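Local coordinates for protein malonyl CoA-ACP transacylase (Xanthomonas oryzae pv. oryzae, PDB 3K89) that probably transfers the malonyl group from coenzyme A to holo acyl carrier protein, the reaction that supplies malonyl-ACP for fatty acid synthesis, at residues G285-I290 / L294-L299; P229-V234 / V263-S268; F8-Q13 / A74-W79; N162-S165 / I169-G172. All blocks are in the same frame, centred on the assembly; numbering follows the deposited sequence.

Contact 1 of 4, residues G285-I290 / L294-L299; sequences GLIKRI and LDARPL
The return half of a beta-alpha-beta unit brings Ile287, on helix 282-290, against Leu294, just before strand 295-298, and Ala296 within it. Ile287 does this with its CG2 methyl. With chi1 at -72° for CG1, CG2 lies anti to the backbone N, and it reaches Ala296 CB at 3.7 Å. The same CG2 lies 3.9 Å from Leu294 CD1, and the Ile287 and Leu294 side chains cross at about a right angle. The unit starts at strand 273-276, and strand 295-298 joins that strand in the parallel sheet through backbone bonds of Asp295 to Ile274 and Arg297 to Glu276. Polar contact is made at the exposed margin. The Lys288 chain bends at chi3 and chi4, which carries its amine to the Ala296 carbonyl. The direct bond from Lys288 NZ to Ala296 O is weak, at 3.1 Å. A water bridges the same two atoms: it accepts from Lys288 NZ at 2.6 Å and donates to Ala296 O at 2.6 Å. On the strand's other face Asp295 and Arg297 point away from the helix. Arg297 NE forms a long salt bridge of 3.4 Å to Asp295 OD1, and Asp295 OD2 bonds to Trp312 NE1.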
loop_
_atom_site.group_PDB
_atom_site.type_symbol
_atom_site.label_atom_id
_atom_site.label_comp_id
_atom_site.label_asym_id
_atom_site.label_seq_id
_atom_site.Cartn_x
_atom_site.Cartn_y
_atom_site.Cartn_z
ATOM N N GLY A 285 10.555 -5.108 5.520
ATOM C CA GLY A 285 11.439 -6.048 4.785
ATOM C C GLY A 285 11.974 -5.452 3.490
ATOM O O GLY A 285 13.176 -5.551 3.186
ATOM N N LEU A 286 11.090 -4.803 2.726
ATOM C CA LEU A 286 11.503 -4.125 1.494
ATOM C C LEU A 286 12.517 -3.012 1.753
ATOM O O LEU A 286 13.513 -2.894 1.036
ATOM C CB LEU A 286 10.281 -3.577 0.725
ATOM C CG LEU A 286 9.250 -4.646 0.337
ATOM C CD1 LEU A 286 8.043 -3.954 -0.269
ATOM C CD2 LEU A 286 9.852 -5.652 -0.669
ATOM N N ILE A 287 12.244 -2.205 2.773
ATOM C CA ILE A 287 13.098 -1.073 3.131
ATOM C C ILE A 287 14.518 -1.569 3.464
ATOM O O ILE A 287 15.493 -0.970 3.006
ATOM C CB ILE A 287 12.504 -0.255 4.292
ATOM C CG1 ILE A 287 11.278 0.541 3.811
ATOM C CG2 ILE A 287 13.539 0.746 4.845
ATOM C CD1 ILE A 287 10.333 0.981 4.928
ATOM N N LYS A 288 14.613 -2.656 4.226
ATOM C CA LYS A 288 15.920 -3.239 4.598
ATOM C C LYS A 288 16.717 -3.684 3.376
ATOM O O LYS A 288 17.959 -3.679 3.398
ATOM C CB LYS A 288 15.753 -4.402 5.585
ATOM C CG LYS A 288 15.176 -3.994 6.941
ATOM C CD LYS A 288 15.259 -5.120 7.955
ATOM C CE LYS A 288 13.932 -5.324 8.701
ATOM N NZ LYS A 288 13.211 -4.061 9.059
ATOM N N ARG A 289 16.013 -4.076 2.313
ATOM C CA ARG A 289 16.656 -4.479 1.059
ATOM C C ARG A 289 17.039 -3.272 0.199
ATOM O O ARG A 289 18.047 -3.305 -0.510
ATOM C CB ARG A 289 15.771 -5.473 0.288
ATOM C CG ARG A 289 16.387 -6.076 -0.974
ATOM C CD ARG A 289 17.585 -6.981 -0.662
ATOM N NE ARG A 289 18.311 -7.340 -1.881
ATOM C CZ ARG A 289 19.188 -6.548 -2.493
ATOM N NH1 ARG A 289 19.461 -5.345 -1.998
ATOM N NH2 ARG A 289 19.794 -6.960 -3.603
ATOM N N ILE A 290 16.239 -2.209 0.266
ATOM C CA ILE A 290 16.476 -0.999 -0.512
ATOM C C ILE A 290 17.674 -0.198 0.020
ATOM O O ILE A 290 18.541 0.247 -0.748
ATOM C CB ILE A 290 15.201 -0.109 -0.551
ATOM C CG1 ILE A 290 14.086 -0.820 -1.327
ATOM C CG2 ILE A 290 15.496 1.237 -1.217
ATOM C CD1 ILE A 290 12.665 -0.352 -0.955
ATOM N N LEU A 294 18.920 2.313 6.823
ATOM C CA LEU A 294 17.698 2.817 7.461
ATOM C C LEU A 294 17.237 1.944 8.622
ATOM O O LEU A 294 17.335 0.716 8.561
ATOM C CB LEU A 294 16.574 2.979 6.429
ATOM C CG LEU A 294 16.889 3.872 5.226
ATOM C CD1 LEU A 294 15.746 3.867 4.213
ATOM C CD2 LEU A 294 17.241 5.299 5.657
ATOM N N ASP A 295 16.752 2.593 9.681
ATOM C CA ASP A 295 16.222 1.922 10.858
ATOM C C ASP A 295 14.722 1.742 10.642
ATOM O O ASP A 295 13.933 2.644 10.937
ATOM C CB ASP A 295 16.517 2.771 12.101
ATOM C CG ASP A 295 16.000 2.160 13.408
ATOM O OD1 ASP A 295 15.399 1.067 13.425
ATOM O OD2 ASP A 295 16.205 2.806 14.459
ATOM N N ALA A 296 14.352 0.583 10.101
ATOM C CA ALA A 296 12.964 0.293 9.756
ATOM C C ALA A 296 12.299 -0.612 10.790
ATOM O O ALA A 296 12.762 -1.731 11.041
ATOM C CB ALA A 296 12.891 -0.343 8.359
ATOM N N ARG A 297 11.208 -0.141 11.386
ATOM C CA ARG A 297 10.544 -0.879 12.465
ATOM C C ARG A 297 9.036 -1.020 12.265
ATOM O O ARG A 297 8.358 -0.009 12.093
ATOM C CB ARG A 297 10.775 -0.171 13.803
ATOM C CG ARG A 297 12.197 -0.177 14.291
ATOM C CD ARG A 297 12.239 0.480 15.649
ATOM N NE ARG A 297 13.570 0.401 16.243
ATOM C CZ ARG A 297 13.890 -0.363 17.289
ATOM N NH1 ARG A 297 12.987 -1.165 17.879
ATOM N NH2 ARG A 297 15.137 -0.341 17.736
ATOM N N PRO A 298 8.510 -2.249 12.332
ATOM C CA PRO A 298 7.044 -2.429 12.336
ATOM C C PRO A 298 6.408 -1.968 13.651
ATOM O O PRO A 298 7.061 -2.003 14.703
ATOM C CB PRO A 298 6.881 -3.948 12.233
ATOM C CG PRO A 298 8.130 -4.483 12.836
ATOM C CD PRO A 298 9.205 -3.550 12.393
ATOM N N LEU A 299 5.139 -1.564 13.587
ATOM C CA LEU A 299 4.376 -1.170 14.765
ATOM C C LEU A 299 3.142 -2.059 15.001
ATOM O O LEU A 299 2.316 -1.754 15.864
ATOM C CB LEU A 299 3.933 0.303 14.632
ATOM C CG LEU A 299 4.959 1.395 14.335
ATOM C CD1 LEU A 299 4.263 2.757 14.178
ATOM C CD2 LEU A 299 6.014 1.446 15.440
HETATM O O HOH W 1 12.694 -4.306 11.635
#

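Contact 2 of 4, residues P229-V234 / V263-S268; sequences PVVQNV and VQALAS
Val231, in the short, weakly bonded strand about 231-232, passes beside helix 259-268 with its CA 7.8 Å from the CA of Ala265, and no hydrogen bond joins the two backbones. Side chains alone bridge the gap. Val231 points toward the helix and splits its two methyls between neighbouring helical residues. CG1, anti to the backbone N (chi1 179°), goes to Ala265. CG2, anti to the carbonyl carbon, goes to Leu266. Val231 CG1 stands 4.2 Å from Ala265 CB, a loose touch. Val231 CG2 comes to 3.9 Å from Leu266 CD2, and these two side chains meet at an oblique angle. Leu266 does not aim at Val231 from its CB, but its branch end swings nearer. The contact is apolar and small, with about 103 Å² buried in all. One turn on, Ser268 OG donates to Ala265 O at 2.8 Å, from a position tilted 30° out of the carbonyl plane. This bond ties the Ser268 side chain back to the helix backbone.

Val231 bonds through its backbone to Leu90 of strand 86-92, and Asn233 OD1 accepts from the backbone N of Ser94, the predicted nucleophile, while its ND2 donates to Gly92 O. Gln232 packs on helix 242-254, and from the far side of helix 259-268 Val263 packs on Ile287 and Ile290 of helix 282-290.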
loop_
_atom_site.group_PDB
_atom_site.type_symbol
_atom_site.label_atom_id
_atom_site.label_comp_id
_atom_site.label_asym_id
_atom_site.label_seq_id
_atom_site.Cartn_x
_atom_site.Cartn_y
_atom_site.Cartn_z
ATOM N N PRO A 229 3.898 16.061 4.409
ATOM C CA PRO A 229 3.900 15.748 2.976
ATOM C C PRO A 229 3.895 14.241 2.732
ATOM O O PRO A 229 4.511 13.482 3.494
ATOM C CB PRO A 229 5.197 16.372 2.455
ATOM C CG PRO A 229 5.627 17.351 3.555
ATOM C CD PRO A 229 5.142 16.744 4.819
ATOM N N VAL A 230 3.227 13.858 1.654
ATOM C CA VAL A 230 3.143 12.456 1.226
ATOM C C VAL A 230 3.920 12.239 -0.076
ATOM O O VAL A 230 3.610 12.836 -1.125
ATOM C CB VAL A 230 1.666 12.018 1.077
ATOM C CG1 VAL A 230 1.575 10.557 0.647
ATOM C CG2 VAL A 230 0.923 12.221 2.386
ATOM N N VAL A 231 4.951 11.404 0.008
ATOM C CA VAL A 231 5.688 10.975 -1.183
ATOM C C VAL A 231 4.854 9.910 -1.912
ATOM O O VAL A 231 4.603 8.844 -1.346
ATOM C CB VAL A 231 7.066 10.408 -0.792
ATOM C CG1 VAL A 231 7.811 9.939 -2.029
ATOM C CG2 VAL A 231 7.870 11.459 -0.033
ATOM N N GLN A 232 4.419 10.217 -3.138
ATOM C CA GLN A 232 3.434 9.388 -3.858
ATOM C C GLN A 232 4.097 8.376 -4.790
ATOM O O GLN A 232 5.190 8.600 -5.308
ATOM C CB GLN A 232 2.438 10.292 -4.566
ATOM C CG GLN A 232 1.518 10.974 -3.551
ATOM C CD GLN A 232 0.342 11.693 -4.176
ATOM O OE1 GLN A 232 -0.697 11.075 -4.508
ATOM N NE2 GLN A 232 0.462 13.008 -4.293
ATOM N N ASN A 233 3.439 7.233 -4.963
ATOM C CA ASN A 233 4.001 6.071 -5.656
ATOM C C ASN A 233 4.282 6.255 -7.135
ATOM O O ASN A 233 5.167 5.585 -7.686
ATOM C CB ASN A 233 3.021 4.872 -5.597
ATOM C CG ASN A 233 2.812 4.267 -4.177
ATOM O OD1 ASN A 233 1.861 3.513 -3.992
ATOM N ND2 ASN A 233 3.702 4.536 -3.222
ATOM N N VAL A 234 3.478 7.069 -7.819
ATOM C CA VAL A 234 3.564 7.068 -9.285
ATOM C C VAL A 234 4.938 7.591 -9.730
ATOM O O VAL A 234 5.485 7.133 -10.729
ATOM C CB VAL A 234 2.399 7.843 -9.945
ATOM C CG1 VAL A 234 2.440 9.357 -9.622
ATOM C CG2 VAL A 234 2.395 7.614 -11.469
ATOM N N VAL A 263 11.205 5.057 -1.187
ATOM C CA VAL A 263 12.095 4.852 -0.040
ATOM C C VAL A 263 13.411 5.609 -0.262
ATOM O O VAL A 263 13.893 6.279 0.645
ATOM C CB VAL A 263 12.331 3.356 0.237
ATOM C CG1 VAL A 263 13.376 3.139 1.340
ATOM C CG2 VAL A 263 11.003 2.674 0.659
ATOM N N GLN A 264 13.955 5.525 -1.468
ATOM C CA GLN A 264 15.160 6.304 -1.816
ATOM C C GLN A 264 14.911 7.809 -1.690
ATOM O O GLN A 264 15.800 8.559 -1.254
ATOM C CB GLN A 264 15.653 5.944 -3.229
ATOM C CG GLN A 264 16.261 4.542 -3.294
ATOM C CD GLN A 264 16.525 4.054 -4.723
ATOM O OE1 GLN A 264 15.971 4.572 -5.692
ATOM N NE2 GLN A 264 17.377 3.045 -4.846
ATOM N N ALA A 265 13.703 8.251 -2.039
ATOM C CA ALA A 265 13.346 9.676 -1.927
ATOM C C ALA A 265 13.319 10.110 -0.469
ATOM O O ALA A 265 13.798 11.205 -0.136
ATOM C CB ALA A 265 12.010 9.982 -2.621
ATOM N N LEU A 266 12.741 9.264 0.393
ATOM C CA LEU A 266 12.754 9.509 1.844
ATOM C C LEU A 266 14.184 9.659 2.361
ATOM O O LEU A 266 14.491 10.656 3.020
ATOM C CB LEU A 266 12.031 8.395 2.608
ATOM C CG LEU A 266 10.517 8.263 2.365
ATOM C CD1 LEU A 266 9.997 7.003 3.084
ATOM C CD2 LEU A 266 9.750 9.522 2.801
ATOM N N ALA A 267 15.030 8.677 2.049
ATOM C CA ALA A 267 16.433 8.664 2.484
ATOM C C ALA A 267 17.193 9.883 1.964
ATOM O O ALA A 267 18.006 10.459 2.691
ATOM C CB ALA A 267 17.119 7.380 2.040
ATOM N N SER A 268 16.924 10.279 0.725
ATOM C CA SER A 268 17.617 11.431 0.127
ATOM C C SER A 268 17.204 12.737 0.812
ATOM O O SER A 268 17.907 13.755 0.711
ATOM C CB SER A 268 17.351 11.508 -1.381
ATOM O OG SER A 268 16.057 12.039 -1.640
#

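Contact 3 of 4, residues F8-Q13 / A74-W79; sequences FVFPGQ and AVWRLW
The Phe8 ring meets two tryptophans of helix 61-81, one with its face and one with its edge. Trp76 turns the edge of its six-membered ring toward the face of Phe8. The pair is an offset edge-to-face stack, with centroids 5.4 Å apart and planes at 85°. Its closest atoms are Phe8 CD2 and Trp76 CE3, at 3.6 Å. With Trp79 the roles are reversed. Here the edge of Phe8 points at the face of the five-membered ring, with centroids 4.6 Å apart and planes at 65°. Phe8 CZ sits 3.3 Å above the Trp79 ring plane, toward its rim, and lies 3.4 Å from Trp79 CD1. Phe10 adds a lighter touch: its CZ is 4.1 Å from Trp76 CE3, which lies at the edge of the Phe10 ring. Strand 8-10 runs nearly antiparallel to the helix segment, and the three rings Phe8, Trp76 and Trp79 form an aromatic cluster that binds this helix to the parallel sheet of the alpha/beta domain. Beyond it, Phe10 packs on helix 95-103. No hydrogen bond crosses the contact, and all four residues are buried. The indole nitrogen of Trp79 is satisfied by Gln85 O, which should help fix the rotation of the ring. The contact therefore holds by burial of apolar surface, by dispersion and by ring C-H edges set against pi faces.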
loop_
_atom_site.group_PDB
_atom_site.type_symbol
_atom_site.label_atom_id
_atom_site.label_comp_id
_atom_site.label_asym_id
_atom_site.label_seq_id
_atom_site.Cartn_x
_atom_site.Cartn_y
_atom_site.Cartn_z
ATOM N N PHE A 8 6.871 7.754 8.323
ATOM C CA PHE A 8 5.939 6.639 8.531
ATOM C C PHE A 8 5.531 6.139 7.153
ATOM O O PHE A 8 5.321 6.949 6.238
ATOM C CB PHE A 8 4.689 7.096 9.279
ATOM C CG PHE A 8 4.771 6.938 10.771
ATOM C CD1 PHE A 8 5.935 7.283 11.460
ATOM C CD2 PHE A 8 3.667 6.488 11.489
ATOM C CE1 PHE A 8 5.992 7.144 12.850
ATOM C CE2 PHE A 8 3.711 6.349 12.873
ATOM C CZ PHE A 8 4.880 6.677 13.554
ATOM N N VAL A 9 5.436 4.813 7.025
ATOM C CA VAL A 9 4.938 4.173 5.779
ATOM C C VAL A 9 3.750 3.289 6.129
ATOM O O VAL A 9 3.710 2.710 7.213
ATOM C CB VAL A 9 6.023 3.370 5.000
ATOM C CG1 VAL A 9 7.142 4.304 4.487
ATOM C CG2 VAL A 9 6.606 2.226 5.825
ATOM N N PHE A 10 2.795 3.174 5.197
ATOM C CA PHE A 10 1.559 2.446 5.478
ATOM C C PHE A 10 1.397 1.299 4.501
ATOM O O PHE A 10 1.587 1.480 3.300
ATOM C CB PHE A 10 0.365 3.403 5.387
ATOM C CG PHE A 10 0.468 4.566 6.344
ATOM C CD1 PHE A 10 1.174 5.726 5.986
ATOM C CD2 PHE A 10 -0.096 4.473 7.620
ATOM C CE1 PHE A 10 1.293 6.801 6.917
ATOM C CE2 PHE A 10 -0.007 5.536 8.538
ATOM C CZ PHE A 10 0.704 6.697 8.188
ATOM N N PRO A 11 1.080 0.103 5.022
ATOM C CA PRO A 11 1.007 -1.086 4.171
ATOM C C PRO A 11 -0.260 -1.195 3.332
ATOM O O PRO A 11 -1.260 -0.535 3.597
ATOM C CB PRO A 11 1.041 -2.235 5.180
ATOM C CG PRO A 11 0.354 -1.666 6.369
ATOM C CD PRO A 11 0.841 -0.221 6.441
ATOM N N GLY A 12 -0.193 -2.066 2.330
ATOM C CA GLY A 12 -1.323 -2.254 1.430
ATOM C C GLY A 12 -1.633 -3.729 1.274
ATOM O O GLY A 12 -1.226 -4.557 2.098
ATOM N N GLN A 13 -2.387 -4.027 0.218
ATOM C CA GLN A 13 -2.828 -5.386 -0.087
ATOM C C GLN A 13 -1.708 -6.408 0.084
ATOM O O GLN A 13 -0.624 -6.263 -0.497
ATOM C CB GLN A 13 -3.361 -5.433 -1.528
ATOM C CG GLN A 13 -4.105 -6.762 -1.883
ATOM C CD GLN A 13 -5.534 -6.764 -1.341
ATOM O OE1 GLN A 13 -6.219 -5.746 -1.383
ATOM N NE2 GLN A 13 -5.990 -7.920 -0.860
ATOM N N ALA A 74 -5.590 3.423 12.647
ATOM C CA ALA A 74 -5.669 3.073 14.087
ATOM C C ALA A 74 -4.291 3.141 14.761
ATOM O O ALA A 74 -4.148 3.727 15.844
ATOM C CB ALA A 74 -6.300 1.704 14.304
ATOM N N VAL A 75 -3.273 2.576 14.117
ATOM C CA VAL A 75 -1.925 2.615 14.690
ATOM C C VAL A 75 -1.382 4.062 14.697
ATOM O O VAL A 75 -0.719 4.477 15.650
ATOM C CB VAL A 75 -0.969 1.636 13.982
ATOM C CG1 VAL A 75 0.438 1.692 14.650
ATOM C CG2 VAL A 75 -1.560 0.207 14.046
ATOM N N TRP A 76 -1.689 4.828 13.641
ATOM C CA TRP A 76 -1.300 6.237 13.551
ATOM C C TRP A 76 -1.847 7.021 14.746
ATOM O O TRP A 76 -1.117 7.776 15.395
ATOM C CB TRP A 76 -1.846 6.845 12.248
ATOM C CG TRP A 76 -1.686 8.351 12.169
ATOM C CD1 TRP A 76 -2.680 9.301 12.280
ATOM C CD2 TRP A 76 -0.467 9.062 11.968
ATOM N NE1 TRP A 76 -2.136 10.561 12.135
ATOM C CE2 TRP A 76 -0.785 10.445 11.949
ATOM C CE3 TRP A 76 0.864 8.670 11.779
ATOM C CZ2 TRP A 76 0.178 11.429 11.764
ATOM C CZ3 TRP A 76 1.827 9.655 11.598
ATOM C CH2 TRP A 76 1.477 11.023 11.590
ATOM N N ARG A 77 -3.128 6.832 15.034
ATOM C CA ARG A 77 -3.786 7.574 16.121
ATOM C C ARG A 77 -3.217 7.179 17.479
ATOM O O ARG A 77 -3.060 8.034 18.363
ATOM C CB ARG A 77 -5.299 7.396 16.064
ATOM C CG ARG A 77 -5.912 8.146 14.881
ATOM C CD ARG A 77 -7.400 7.897 14.792
ATOM N NE ARG A 77 -8.040 8.740 13.772
ATOM C CZ ARG A 77 -9.357 8.758 13.554
ATOM N NH1 ARG A 77 -10.167 7.965 14.261
ATOM N NH2 ARG A 77 -9.874 9.537 12.610
ATOM N N LEU A 78 -2.858 5.906 17.610
ATOM C CA LEU A 78 -2.231 5.411 18.837
ATOM C C LEU A 78 -0.884 6.077 19.068
ATOM O O LEU A 78 -0.646 6.643 20.145
ATOM C CB LEU A 78 -2.093 3.882 18.786
ATOM C CG LEU A 78 -1.394 3.175 19.953
ATOM C CD1 LEU A 78 -2.079 3.472 21.285
ATOM C CD2 LEU A 78 -1.351 1.665 19.689
ATOM N N TRP A 79 -0.007 6.005 18.065
ATOM C CA TRP A 79 1.320 6.611 18.131
ATOM C C TRP A 79 1.215 8.091 18.461
ATOM O O TRP A 79 1.897 8.583 19.368
ATOM C CB TRP A 79 2.028 6.450 16.786
ATOM C CG TRP A 79 3.422 6.976 16.776
ATOM C CD1 TRP A 79 3.826 8.229 16.419
ATOM C CD2 TRP A 79 4.609 6.259 17.132
ATOM N NE1 TRP A 79 5.190 8.330 16.520
ATOM C CE2 TRP A 79 5.692 7.134 16.962
ATOM C CE3 TRP A 79 4.856 4.951 17.578
ATOM C CZ2 TRP A 79 7.016 6.756 17.225
ATOM C CZ3 TRP A 79 6.174 4.570 17.829
ATOM C CH2 TRP A 79 7.235 5.473 17.658
#

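Contact 4 of 4, residues N162-S165 / I169-G172; sequences NFNS and IVIG
Asn162 and Val170 hold each other by two backbone bonds, the hydrogen-bonded antiparallel pair of a beta hairpin made by strands 158-165 and 168-172. Asn162 N donates to Val170 O at 3.0 Å. In return Val170 N donates to Asn162 O at 3.0 Å. The hairpin is part of the mixed sheet, consistent with the small ferredoxin-like subdomain of the FabD family. Beyond the pair, Asn164 and Ser165 both face Gln168 in a classic beta bulge. Asn162 O also takes a C-H contact from Ile169 CA at 3.3 Å.

Side chains of each pair lie side by side. On one face Asn162 CB rests 3.9 Å from Val170 CB. The Asn164 side chain reaches across at an angle to Val170 CG2. Asn162 also packs on His93 and on His203, the predicted catalytic histidine, and so borders the active site. The other face carries the non-hydrogen-bonded pair, Phe163 and Ile169. Both also touch Asp142 of helix 142-152. Ile169 has CG1 anti to its carbonyl carbon (chi1 -65°), which sets the side chain beside that of Phe163, pointing the same way, and CD1 ends 4.0 Å from Phe163 CE1.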
loop_
_atom_site.group_PDB
_atom_site.type_symbol
_atom_site.label_atom_id
_atom_site.label_comp_id
_atom_site.label_asym_id
_atom_site.label_seq_id
_atom_site.Cartn_x
_atom_site.Cartn_y
_atom_site.Cartn_z
ATOM N N ASN A 162 4.823 -3.507 -9.575
ATOM C CA ASN A 162 5.494 -2.910 -8.406
ATOM C C ASN A 162 7.005 -3.035 -8.573
ATOM O O ASN A 162 7.495 -4.144 -8.813
ATOM C CB ASN A 162 5.261 -3.669 -7.095
ATOM C CG ASN A 162 3.805 -3.714 -6.586
ATOM O OD1 ASN A 162 2.849 -3.088 -7.088
ATOM N ND2 ASN A 162 3.662 -4.463 -5.535
ATOM N N PHE A 163 7.725 -1.940 -8.372
ATOM C CA PHE A 163 9.173 -1.992 -8.115
ATOM C C PHE A 163 9.346 -1.957 -6.602
ATOM O O PHE A 163 9.321 -0.877 -6.009
ATOM C CB PHE A 163 9.889 -0.824 -8.810
ATOM C CG PHE A 163 9.810 -0.888 -10.312
ATOM C CD1 PHE A 163 10.697 -1.696 -11.032
ATOM C CD2 PHE A 163 8.832 -0.163 -11.006
ATOM C CE1 PHE A 163 10.616 -1.766 -12.431
ATOM C CE2 PHE A 163 8.734 -0.236 -12.390
ATOM C CZ PHE A 163 9.635 -1.034 -13.111
ATOM N N ASN A 164 9.462 -3.134 -5.980
ATOM C CA ASN A 164 9.420 -3.245 -4.517
ATOM C C ASN A 164 10.750 -3.163 -3.798
ATOM O O ASN A 164 10.817 -2.604 -2.728
ATOM C CB ASN A 164 8.606 -4.468 -4.065
ATOM C CG ASN A 164 7.127 -4.252 -4.253
ATOM O OD1 ASN A 164 6.680 -3.105 -4.283
ATOM N ND2 ASN A 164 6.359 -5.336 -4.381
ATOM N N SER A 165 11.790 -3.739 -4.391
ATOM C CA SER A 165 13.149 -3.583 -3.883
ATOM C C SER A 165 14.064 -4.079 -4.985
ATOM O O SER A 165 13.592 -4.694 -5.931
ATOM C CB SER A 165 13.365 -4.398 -2.602
ATOM O OG SER A 165 13.430 -5.784 -2.857
ATOM N N ILE A 169 10.357 -7.572 -8.009
ATOM C CA ILE A 169 9.420 -6.877 -8.887
ATOM C C ILE A 169 8.173 -7.720 -8.966
ATOM O O ILE A 169 8.242 -8.955 -9.054
ATOM C CB ILE A 169 9.973 -6.671 -10.317
ATOM C CG1 ILE A 169 11.178 -5.748 -10.319
ATOM C CG2 ILE A 169 8.904 -6.105 -11.247
ATOM C CD1 ILE A 169 11.718 -5.545 -11.729
ATOM N N VAL A 170 7.025 -7.064 -8.904
ATOM C CA VAL A 170 5.781 -7.752 -9.147
ATOM C C VAL A 170 5.333 -7.364 -10.548
ATOM O O VAL A 170 5.305 -6.183 -10.899
ATOM C CB VAL A 170 4.718 -7.377 -8.085
ATOM C CG1 VAL A 170 3.360 -8.023 -8.412
ATOM C CG2 VAL A 170 5.181 -7.811 -6.721
ATOM N N ILE A 171 5.007 -8.366 -11.358
ATOM C CA ILE A 171 4.438 -8.131 -12.682
ATOM C C ILE A 171 2.952 -8.454 -12.662
ATOM O O ILE A 171 2.495 -9.175 -11.781
ATOM C CB ILE A 171 5.147 -8.968 -13.793
ATOM C CG1 ILE A 171 4.938 -10.476 -13.586
ATOM C CG2 ILE A 171 6.646 -8.642 -13.829
ATOM C CD1 ILE A 171 5.588 -11.328 -14.698
ATOM N N GLY A 172 2.212 -7.865 -13.589
ATOM C CA GLY A 172 0.779 -8.076 -13.619
ATOM C C GLY A 172 0.164 -7.800 -14.967
ATOM O O GLY A 172 0.789 -7.194 -15.837
#

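Overall arrangement
Contacts 1, 2 and 3 form one connected body around the parallel sheet. Val263 of contact 2 joins contact 1: its CG2 is 3.8 Å from Ile287 CG1. Leu299 of contact 1 reaches contact 3, with CD1 3.9 Å from Phe8 CE2. Contact 4 meets contact 1 where Ile290 CD1 lies 3.4 Å from Asn164 O, but its centre is about 22 Å from that of contact 3. The predicted active site is nearer contact 4. The Asn162 side chain is about 4 Å from that of His203 and about 6 Å from that of Ser94; the Phe10 side chain is about 10 Å from Ser94's. A glycerol, probably from the crystallisation liquor, hydrogen-bonds to Gly12 N and Gln13 O.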